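Local coordinates for protein methylocystis parvus OBBP MbnE (Methylocystis parvus OBBP, PDB 5ICQ) that probably binds the copper-chelating peptide methanobactin in the periplasm, as a solute-binding protein for its uptake, at residues E146-S151 against A198-L203; R126-L131 against P178-Y183; Q97-R102 against P112-S117. All coordinates share one frame; numbering follows the deposited sequence.

Contact 1: E146-S151 against A198-L203; sequences EDVLFS and AIMPVL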
loop_
_atom_site.group_PDB
_atom_site.type_symbol
_atom_site.label_atom_id
_atom_site.label_comp_id
_atom_site.label_asym_id
_atom_site.label_seq_id
_atom_site.Cartn_x
_atom_site.Cartn_y
_atom_site.Cartn_z
ATOM N N GLU A 146 -19.756 14.664 -20.192
ATOM C CA GLU A 146 -20.467 13.426 -20.503
ATOM C C GLU A 146 -19.582 12.198 -20.288
ATOM O O GLU A 146 -20.062 11.165 -19.808
ATOM C CB GLU A 146 -20.990 13.489 -21.945
ATOM C CG GLU A 146 -21.768 12.261 -22.428
ATOM C CD GLU A 146 -22.177 12.345 -23.908
ATOM O OE1 GLU A 146 -21.420 12.928 -24.720
ATOM O OE2 GLU A 146 -23.262 11.824 -24.260
ATOM N N ASP A 147 -18.283 12.286 -20.625
ATOM C CA ASP A 147 -17.383 11.155 -20.386
ATOM C C ASP A 147 -17.151 10.926 -18.899
ATOM O O ASP A 147 -17.041 9.778 -18.456
ATOM C CB ASP A 147 -16.034 11.365 -21.083
ATOM C CG ASP A 147 -16.165 11.446 -22.585
ATOM O OD1 ASP A 147 -16.554 10.423 -23.186
ATOM O OD2 ASP A 147 -15.880 12.524 -23.159
ATOM N N VAL A 148 -17.039 12.004 -18.118
ATOM C CA VAL A 148 -16.811 11.855 -16.681
ATOM C C VAL A 148 -18.021 11.218 -16.010
ATOM O O VAL A 148 -17.875 10.336 -15.155
ATOM C CB VAL A 148 -16.468 13.214 -16.047
ATOM C CG1 VAL A 148 -16.256 13.059 -14.529
ATOM C CG2 VAL A 148 -15.233 13.814 -16.706
ATOM N N LEU A 149 -19.233 11.660 -16.375
ATOM C CA LEU A 149 -20.439 11.085 -15.776
ATOM C C LEU A 149 -20.651 9.646 -16.232
ATOM O O LEU A 149 -21.116 8.804 -15.452
ATOM C CB LEU A 149 -21.658 11.940 -16.125
ATOM C CG LEU A 149 -21.697 13.340 -15.501
ATOM C CD1 LEU A 149 -22.967 14.077 -15.915
ATOM C CD2 LEU A 149 -21.595 13.261 -13.983
ATOM N N PHE A 150 -20.358 9.357 -17.502
ATOM C CA PHE A 150 -20.393 7.979 -17.989
ATOM C C PHE A 150 -19.455 7.089 -17.183
ATOM O O PHE A 150 -19.814 5.964 -16.806
ATOM C CB PHE A 150 -20.013 7.967 -19.472
ATOM C CG PHE A 150 -19.561 6.624 -19.992
ATOM C CD1 PHE A 150 -20.492 5.673 -20.381
ATOM C CD2 PHE A 150 -18.212 6.332 -20.129
ATOM C CE1 PHE A 150 -20.095 4.441 -20.878
ATOM C CE2 PHE A 150 -17.800 5.093 -20.618
ATOM C CZ PHE A 150 -18.754 4.146 -21.003
ATOM N N SER A 151 -18.242 7.581 -16.909
ATOM C CA SER A 151 -17.265 6.786 -16.173
ATOM C C SER A 151 -17.691 6.604 -14.725
ATOM O O SER A 151 -17.558 5.509 -14.163
ATOM C CB SER A 151 -15.891 7.453 -16.249
ATOM O OG SER A 151 -15.447 7.571 -17.594
ATOM N N ALA A 198 -11.548 12.644 -7.612
ATOM C CA ALA A 198 -10.561 13.307 -8.453
ATOM C C ALA A 198 -9.597 12.337 -9.126
ATOM O O ALA A 198 -9.000 12.692 -10.146
ATOM C CB ALA A 198 -9.781 14.319 -7.615
ATOM N N ILE A 199 -9.404 11.132 -8.589
ATOM C CA ILE A 199 -8.489 10.193 -9.220
ATOM C C ILE A 199 -9.221 9.112 -10.009
ATOM O O ILE A 199 -8.583 8.177 -10.494
ATOM C CB ILE A 199 -7.525 9.574 -8.192
ATOM C CG1 ILE A 199 -8.295 8.849 -7.084
ATOM C CG2 ILE A 199 -6.618 10.652 -7.601
ATOM C CD1 ILE A 199 -7.349 8.128 -6.062
ATOM N N MET A 200 -10.541 9.217 -10.150
ATOM C CA MET A 200 -11.278 8.288 -11.003
ATOM C C MET A 200 -10.745 8.374 -12.435
ATOM O O MET A 200 -10.514 9.478 -12.933
ATOM C CB MET A 200 -12.771 8.639 -10.995
ATOM C CG MET A 200 -13.626 7.762 -11.897
ATOM S SD MET A 200 -15.235 8.503 -12.252
ATOM C CE MET A 200 -14.736 9.788 -13.397
ATOM N N PRO A 201 -10.527 7.244 -13.119
ATOM C CA PRO A 201 -10.117 7.314 -14.530
ATOM C C PRO A 201 -11.250 7.831 -15.397
ATOM O O PRO A 201 -12.421 7.534 -15.153
ATOM C CB PRO A 201 -9.780 5.859 -14.874
ATOM C CG PRO A 201 -10.674 5.063 -13.948
ATOM C CD PRO A 201 -10.649 5.844 -12.660
ATOM N N VAL A 202 -10.899 8.605 -16.418
ATOM C CA VAL A 202 -11.893 9.167 -17.329
ATOM C C VAL A 202 -11.879 8.338 -18.606
ATOM O O VAL A 202 -10.890 8.331 -19.349
ATOM C CB VAL A 202 -11.636 10.649 -17.620
ATOM C CG1 VAL A 202 -12.684 11.167 -18.605
ATOM C CG2 VAL A 202 -11.680 11.465 -16.317
ATOM N N LEU A 203 -12.976 7.635 -18.862
ATOM C CA LEU A 203 -13.111 6.651 -19.928
ATOM C C LEU A 203 -13.988 7.199 -21.050
ATOM O O LEU A 203 -14.890 8.007 -20.795
ATOM C CB LEU A 203 -13.726 5.354 -19.393
ATOM C CG LEU A 203 -12.991 4.783 -18.173
ATOM C CD1 LEU A 203 -13.731 3.589 -17.617
ATOM C CD2 LEU A 203 -11.559 4.411 -18.525
#
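Met200 meets the helical segment 146-151 with the end of its side chain. CG stands anti to the backbone N (chi1 178°), and a bend at the last torsion brings CE to 3.8 Å from Val148 CG1 and to 3.9 Å from Ser151 CB. A long, flexible thioether suits this place, because it can follow the groove between two helix residues one turn apart; Phe152 and Leu155, farther along the same helix, also touch it. Pro201 contributes mainly its carbonyl, whose O lies 3.6 Å from Ser151 CB and has no hydrogen-bonding partner in the model although it is buried here. Val202 sets CG1 obliquely against Val148, 4.1 Å from its CG2, a compact contact between two branched side chains. At Leu203 the chemistry turns polar: its backbone N donates to Ser151 OG over 2.8 Å in a fairly straight bond, with an N-H...O angle of 159°. The serine OG, standing beside its own backbone N (chi1 -60°), donates in turn to Asp147 O at 2.9 Å, and that carbonyl also accepts from Ser151 N on the opposite face of its plane. Replacing the serine by an alanine would remove OG and is likely to leave the Leu203 amide without its acceptor and Asp147 O with one donor fewer, in a buried setting. Leu203 O approaches the edge of the Phe150 ring, 3.8 Å from Phe150 CD2. The carboxylate of Asp147 accepts from the backbone N of Thr144 and of Lys205. One small hydroxyl thus relays a hydrogen bond from the incoming chain to the helix backbone, so the irregular segment 198-203 is held to the helix by a single hydrogen bond at Leu203 and by apolar contacts of Met200 and Val202 before it.

Contact 2: R126-L131 against P178-Y183; sequences RVTFHL and PHRVAY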
loop_
_atom_site.group_PDB
_atom_site.type_symbol
_atom_site.label_atom_id
_atom_site.label_comp_id
_atom_site.label_asym_id
_atom_site.label_seq_id
_atom_site.Cartn_x
_atom_site.Cartn_y
_atom_site.Cartn_z
ATOM N N ARG A 126 -19.332 19.637 -1.290
ATOM C CA ARG A 126 -19.465 19.795 -2.740
ATOM C C ARG A 126 -18.097 19.825 -3.374
ATOM O O ARG A 126 -17.172 20.428 -2.825
ATOM C CB ARG A 126 -20.081 21.124 -3.150
ATOM C CG ARG A 126 -21.442 21.080 -3.704
ATOM C CD ARG A 126 -22.331 20.668 -2.602
ATOM N NE ARG A 126 -23.746 20.645 -2.870
ATOM C CZ ARG A 126 -24.573 19.668 -2.460
ATOM N NH1 ARG A 126 -24.032 18.589 -1.885
ATOM N NH2 ARG A 126 -25.852 19.777 -2.729
ATOM N N VAL A 127 -18.028 19.345 -4.610
ATOM C CA VAL A 127 -16.861 19.597 -5.445
ATOM C C VAL A 127 -17.288 19.654 -6.905
ATOM O O VAL A 127 -18.030 18.786 -7.377
ATOM C CB VAL A 127 -15.763 18.540 -5.219
ATOM C CG1 VAL A 127 -16.287 17.117 -5.464
ATOM C CG2 VAL A 127 -14.543 18.849 -6.080
ATOM N N THR A 128 -16.844 20.691 -7.610
ATOM C CA THR A 128 -17.034 20.814 -9.050
ATOM C C THR A 128 -15.676 20.813 -9.735
ATOM O O THR A 128 -14.765 21.541 -9.327
ATOM C CB THR A 128 -17.803 22.087 -9.419
ATOM O OG1 THR A 128 -19.122 22.026 -8.860
ATOM C CG2 THR A 128 -17.913 22.225 -10.941
ATOM N N PHE A 129 -15.546 19.996 -10.772
ATOM C CA PHE A 129 -14.337 19.942 -11.582
ATOM C C PHE A 129 -14.557 20.745 -12.854
ATOM O O PHE A 129 -15.555 20.541 -13.553
ATOM C CB PHE A 129 -13.982 18.498 -11.926
ATOM C CG PHE A 129 -13.653 17.666 -10.726
ATOM C CD1 PHE A 129 -12.363 17.642 -10.220
ATOM C CD2 PHE A 129 -14.630 16.906 -10.104
ATOM C CE1 PHE A 129 -12.043 16.863 -9.098
ATOM C CE2 PHE A 129 -14.325 16.129 -8.986
ATOM C CZ PHE A 129 -13.029 16.109 -8.482
ATOM N N HIS A 130 -13.635 21.658 -13.144
ATOM C CA HIS A 130 -13.623 22.399 -14.403
ATOM C C HIS A 130 -12.670 21.690 -15.357
ATOM O O HIS A 130 -11.457 21.681 -15.132
ATOM C CB HIS A 130 -13.179 23.843 -14.190
ATOM C CG HIS A 130 -14.174 24.693 -13.473
ATOM N ND1 HIS A 130 -14.506 24.495 -12.150
ATOM C CD2 HIS A 130 -14.895 25.761 -13.889
ATOM C CE1 HIS A 130 -15.398 25.398 -11.784
ATOM N NE2 HIS A 130 -15.647 26.182 -12.818
ATOM N N LEU A 131 -13.212 21.119 -16.435
ATOM C CA LEU A 131 -12.404 20.320 -17.348
ATOM C C LEU A 131 -11.573 21.196 -18.276
ATOM O O LEU A 131 -12.018 22.259 -18.718
ATOM C CB LEU A 131 -13.297 19.398 -18.180
ATOM C CG LEU A 131 -14.290 18.553 -17.382
ATOM C CD1 LEU A 131 -15.093 17.654 -18.311
ATOM C CD2 LEU A 131 -13.550 17.740 -16.347
ATOM N N PRO A 178 -20.996 21.375 -20.574
ATOM C CA PRO A 178 -20.097 20.292 -21.024
ATOM C C PRO A 178 -18.685 20.338 -20.445
ATOM O O PRO A 178 -17.942 19.362 -20.622
ATOM C CB PRO A 178 -20.069 20.472 -22.550
ATOM C CG PRO A 178 -21.368 21.119 -22.865
ATOM C CD PRO A 178 -21.616 22.063 -21.726
ATOM N N HIS A 179 -18.287 21.414 -19.759
ATOM C CA HIS A 179 -16.934 21.515 -19.214
ATOM C C HIS A 179 -16.899 21.560 -17.692
ATOM O O HIS A 179 -15.862 21.924 -17.118
ATOM C CB HIS A 179 -16.227 22.741 -19.791
ATOM C CG HIS A 179 -15.988 22.648 -21.265
ATOM N ND1 HIS A 179 -16.681 23.410 -22.183
ATOM C CD2 HIS A 179 -15.150 21.862 -21.984
ATOM C CE1 HIS A 179 -16.270 23.108 -23.401
ATOM N NE2 HIS A 179 -15.342 22.171 -23.308
ATOM N N ARG A 180 -17.997 21.215 -17.023
ATOM C CA ARG A 180 -18.048 21.190 -15.570
ATOM C C ARG A 180 -18.763 19.930 -15.106
ATOM O O ARG A 180 -19.789 19.552 -15.677
ATOM C CB ARG A 180 -18.776 22.425 -15.017
ATOM C CG ARG A 180 -17.954 23.700 -14.995
ATOM C CD ARG A 180 -18.830 24.887 -14.603
ATOM N NE ARG A 180 -18.058 26.100 -14.353
ATOM C CZ ARG A 180 -17.609 26.922 -15.299
ATOM N NH1 ARG A 180 -17.849 26.664 -16.577
ATOM N NH2 ARG A 180 -16.917 28.004 -14.967
ATOM N N VAL A 181 -18.223 19.286 -14.072
ATOM C CA VAL A 181 -18.867 18.159 -13.403
ATOM C C VAL A 181 -19.042 18.532 -11.936
ATOM O O VAL A 181 -18.051 18.771 -11.233
ATOM C CB VAL A 181 -18.050 16.864 -13.530
ATOM C CG1 VAL A 181 -18.776 15.716 -12.825
ATOM C CG2 VAL A 181 -17.785 16.540 -14.993
ATOM N N ALA A 182 -20.294 18.567 -11.474
ATOM C CA ALA A 182 -20.639 18.953 -10.109
ATOM C C ALA A 182 -21.066 17.721 -9.324
ATOM O O ALA A 182 -22.013 17.024 -9.718
ATOM C CB ALA A 182 -21.756 19.999 -10.112
ATOM N N TYR A 183 -20.375 17.455 -8.218
ATOM C CA TYR A 183 -20.729 16.370 -7.309
ATOM C C TYR A 183 -21.316 16.955 -6.022
ATOM O O TYR A 183 -20.660 17.766 -5.350
ATOM C CB TYR A 183 -19.520 15.495 -6.974
ATOM C CG TYR A 183 -18.994 14.655 -8.117
ATOM C CD1 TYR A 183 -19.659 13.506 -8.521
ATOM C CD2 TYR A 183 -17.796 14.975 -8.751
ATOM C CE1 TYR A 183 -19.173 12.720 -9.547
ATOM C CE2 TYR A 183 -17.299 14.189 -9.783
ATOM C CZ TYR A 183 -17.989 13.063 -10.173
ATOM O OH TYR A 183 -17.493 12.286 -11.199
HETATM O O HOH W 1 -20.795 20.380 -6.793
#
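Arg180 lays its aliphatic CG over one face of the His130 ring, 4.1 Å from the ring centroid and offset toward the rim, a CH-pi contact between neighbours on antiparallel strands. The arginine chain runs extended from CG to NE, which carries the guanidinium past the ring to its edge, the two planes 73° apart. Thr128 and Ala182 lie on the same face of the sheet: the threonine OG1 is 3.6 Å from Ala182 CB, and a water joins that hydroxyl to Tyr183 O, donating to the carbonyl. Polar and small residues suit this partly exposed side.

The other face is largely apolar. Phe129 and Tyr183 meet rim to rim, CE2 to CE2 at 3.6 Å with planes at 82°, neither ring covering the other. Val127 lies beside the tyrosine, its CG1 3.9 Å from Tyr183 CB, while Val181 and Tyr183 pack on Val148 of helix 145-158. Bulky hydrophobic residues are therefore placed where helix and sheet close together. Paired backbone bonds link Val127 with Tyr183 and Phe129 with Val181, and Leu131 N adds a bond of 2.9 Å to His179 O. Outside the pair, Arg126 forms a salt bridge with Asp184. The alternating hydrogen-bonded and non-hydrogen-bonded pairs are those of neighbouring antiparallel strands, and helix 145-158, packed on the face of Val181 and Tyr183, gives a helix-on-sheet layering.

Contact 3: Q97-R102 against P112-S117; sequences QGLMAR and PLIAQS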
loop_
_atom_site.group_PDB
_atom_site.type_symbol
_atom_site.label_atom_id
_atom_site.label_comp_id
_atom_site.label_asym_id
_atom_site.label_seq_id
_atom_site.Cartn_x
_atom_site.Cartn_y
_atom_site.Cartn_z
ATOM N N GLN A 97 -6.306 8.155 -17.596
ATOM C CA GLN A 97 -5.970 9.316 -16.783
ATOM C C GLN A 97 -7.122 9.693 -15.868
ATOM O O GLN A 97 -8.291 9.557 -16.229
ATOM C CB GLN A 97 -5.657 10.536 -17.652
ATOM C CG GLN A 97 -4.516 10.358 -18.594
ATOM C CD GLN A 97 -4.206 11.664 -19.272
ATOM O OE1 GLN A 97 -5.069 12.254 -19.929
ATOM N NE2 GLN A 97 -2.990 12.151 -19.080
ATOM N N GLY A 98 -6.784 10.229 -14.695
ATOM C CA GLY A 98 -7.785 10.802 -13.820
ATOM C C GLY A 98 -8.005 12.284 -14.063
ATOM O O GLY A 98 -7.342 12.932 -14.873
ATOM N N LEU A 99 -8.968 12.833 -13.320
ATOM C CA LEU A 99 -9.207 14.270 -13.371
ATOM C C LEU A 99 -8.014 15.060 -12.844
ATOM O O LEU A 99 -7.727 16.163 -13.329
ATOM C CB LEU A 99 -10.458 14.605 -12.570
ATOM C CG LEU A 99 -11.770 14.203 -13.229
ATOM C CD1 LEU A 99 -12.915 14.308 -12.201
ATOM C CD2 LEU A 99 -12.029 15.080 -14.443
ATOM N N MET A 100 -7.321 14.531 -11.837
ATOM C CA MET A 100 -6.181 15.212 -11.246
ATOM C C MET A 100 -5.040 14.217 -11.092
ATOM O O MET A 100 -5.252 13.003 -11.042
ATOM C CB MET A 100 -6.542 15.856 -9.899
ATOM C CG MET A 100 -7.640 16.936 -10.022
ATOM S SD MET A 100 -8.018 17.752 -8.441
ATOM C CE MET A 100 -6.616 18.873 -8.333
ATOM N N ALA A 101 -3.822 14.750 -11.061
ATOM C CA ALA A 101 -2.604 13.953 -11.010
ATOM C C ALA A 101 -2.033 14.026 -9.602
ATOM O O ALA A 101 -1.934 15.111 -9.028
ATOM C CB ALA A 101 -1.578 14.470 -12.028
ATOM N N ARG A 102 -1.644 12.885 -9.051
ATOM C CA ARG A 102 -1.132 12.843 -7.686
ATOM C C ARG A 102 0.373 13.106 -7.692
ATOM O O ARG A 102 1.116 12.464 -8.439
ATOM C CB ARG A 102 -1.434 11.483 -7.060
ATOM C CG ARG A 102 -0.979 11.370 -5.622
ATOM C CD ARG A 102 -1.558 10.101 -4.990
ATOM N NE ARG A 102 -1.292 10.031 -3.554
ATOM C CZ ARG A 102 -1.825 9.116 -2.746
ATOM N NH1 ARG A 102 -2.663 8.210 -3.236
ATOM N NH2 ARG A 102 -1.541 9.115 -1.449
ATOM N N PRO A 112 -3.733 19.639 -11.130
ATOM C CA PRO A 112 -4.593 19.551 -12.323
ATOM C C PRO A 112 -4.080 18.567 -13.368
ATOM O O PRO A 112 -2.875 18.447 -13.621
ATOM C CB PRO A 112 -4.601 20.985 -12.870
ATOM C CG PRO A 112 -4.413 21.853 -11.609
ATOM C CD PRO A 112 -3.436 21.040 -10.770
ATOM N N LEU A 113 -5.030 17.863 -13.982
ATOM C CA LEU A 113 -4.764 17.032 -15.149
ATOM C C LEU A 113 -5.918 17.274 -16.120
ATOM O O LEU A 113 -6.026 18.374 -16.672
ATOM C CB LEU A 113 -4.608 15.554 -14.763
ATOM C CG LEU A 113 -4.043 14.614 -15.853
ATOM C CD1 LEU A 113 -2.849 15.241 -16.616
ATOM C CD2 LEU A 113 -3.648 13.260 -15.270
ATOM N N ILE A 114 -6.809 16.298 -16.309
ATOM C CA ILE A 114 -7.964 16.539 -17.177
ATOM C C ILE A 114 -8.820 17.680 -16.626
ATOM O O ILE A 114 -9.353 18.499 -17.387
ATOM C CB ILE A 114 -8.778 15.248 -17.368
ATOM C CG1 ILE A 114 -8.017 14.274 -18.266
ATOM C CG2 ILE A 114 -10.152 15.555 -17.983
ATOM C CD1 ILE A 114 -8.605 12.865 -18.282
ATOM N N ALA A 115 -8.955 17.769 -15.302
ATOM C CA ALA A 115 -9.562 18.949 -14.692
ATOM C C ALA A 115 -8.494 20.021 -14.516
ATOM O O ALA A 115 -7.479 19.786 -13.849
ATOM C CB ALA A 115 -10.194 18.612 -13.339
ATOM N N GLN A 116 -8.722 21.202 -15.100
ATOM C CA GLN A 116 -7.751 22.279 -14.954
ATOM C C GLN A 116 -7.887 23.014 -13.626
ATOM O O GLN A 116 -6.926 23.658 -13.195
ATOM C CB GLN A 116 -7.854 23.269 -16.125
ATOM C CG GLN A 116 -9.031 24.208 -16.095
ATOM C CD GLN A 116 -8.995 25.197 -17.259
ATOM O OE1 GLN A 116 -8.407 24.917 -18.307
ATOM N NE2 GLN A 116 -9.608 26.359 -17.072
ATOM N N SER A 117 -9.032 22.913 -12.952
ATOM C CA SER A 117 -9.191 23.518 -11.632
ATOM C C SER A 117 -10.385 22.870 -10.950
ATOM O O SER A 117 -11.145 22.119 -11.569
ATOM C CB SER A 117 -9.363 25.043 -11.719
ATOM O OG SER A 117 -10.630 25.385 -12.262
#
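Leu99 O draws two backbone amides of segment 112-117 to itself, those of Ala115 and Leu113, where regular strand pairing would give it one. Ala115 N meets Leu99 O at 2.8 Å, in the carbonyl plane and on a lone pair; the bond from Leu113 N to the same Leu99 O is weak, at 3.3 Å. The intervening chain kinks around this oxygen: Leu113 has left the extended conformation and Ile114 has a helix-like backbone, so that the side chains of Leu113, Ile114 and Ala115 all set out toward segment 97-102.

Leu113 is flanked by Gln97 and Ala101; its CD2 comes 4.0 Å from Ala101 CB, and the small alanine leaves room for the branched end. Ile114 swings CG1 beside its backbone N (chi1 -72°), which brings CD1 against Gln97, 3.8 Å from the glutamine CB, and past Gly98 O at 3.6 Å. Its other branch, CG2, meets Leu99 CD2 at 4.0 Å, the two side chains crossing at about a right angle. Ala115, short enough to lie close against the turn, places CB 4.1 Å from Leu99 CB.

The Gln97 side chain crosses Leu113 at about a right angle, its NE2 lying against the leucine methyls, while OE1 bonds to Ser224 and Trp247 and NE2 to Tyr246; a long polar residue can do both. Leu99 also packs against Phe129 and Leu131 of strand 126-131. Where the chain settles into strands, Met100 and Pro112 form an antiparallel non-hydrogen-bonded pair whose side chains diverge. Together these features describe the open end of a beta hairpin, strands 100-103 and 109-120, whose second strand is interrupted and pairs with strand 126-131, where Gln116 and Ser117 face His130 in a classic beta bulge.

In the fold
All three contacts belong to one region on the same side of the chain's centre, their centres about 11 to 12 Å apart. Contact 3 closes first along the chain; contacts 2 and 1 then interleave, because strand 126-131 and helix 145-158 are followed by strand 180-184 and the chain after helix 193-198. Contacts 2 and 3 share the antiparallel sheet, in which strands 109-120 and 126-131 are neighbours. Contact 1 packs its helix on that sheet through Val148 and Val181, and its irregular segment probably hydrogen-bonds to segment 97-102 at both Ala198 and Val202. Segments distant in sequence thus close into one compact unit of this periplasmic binding protein.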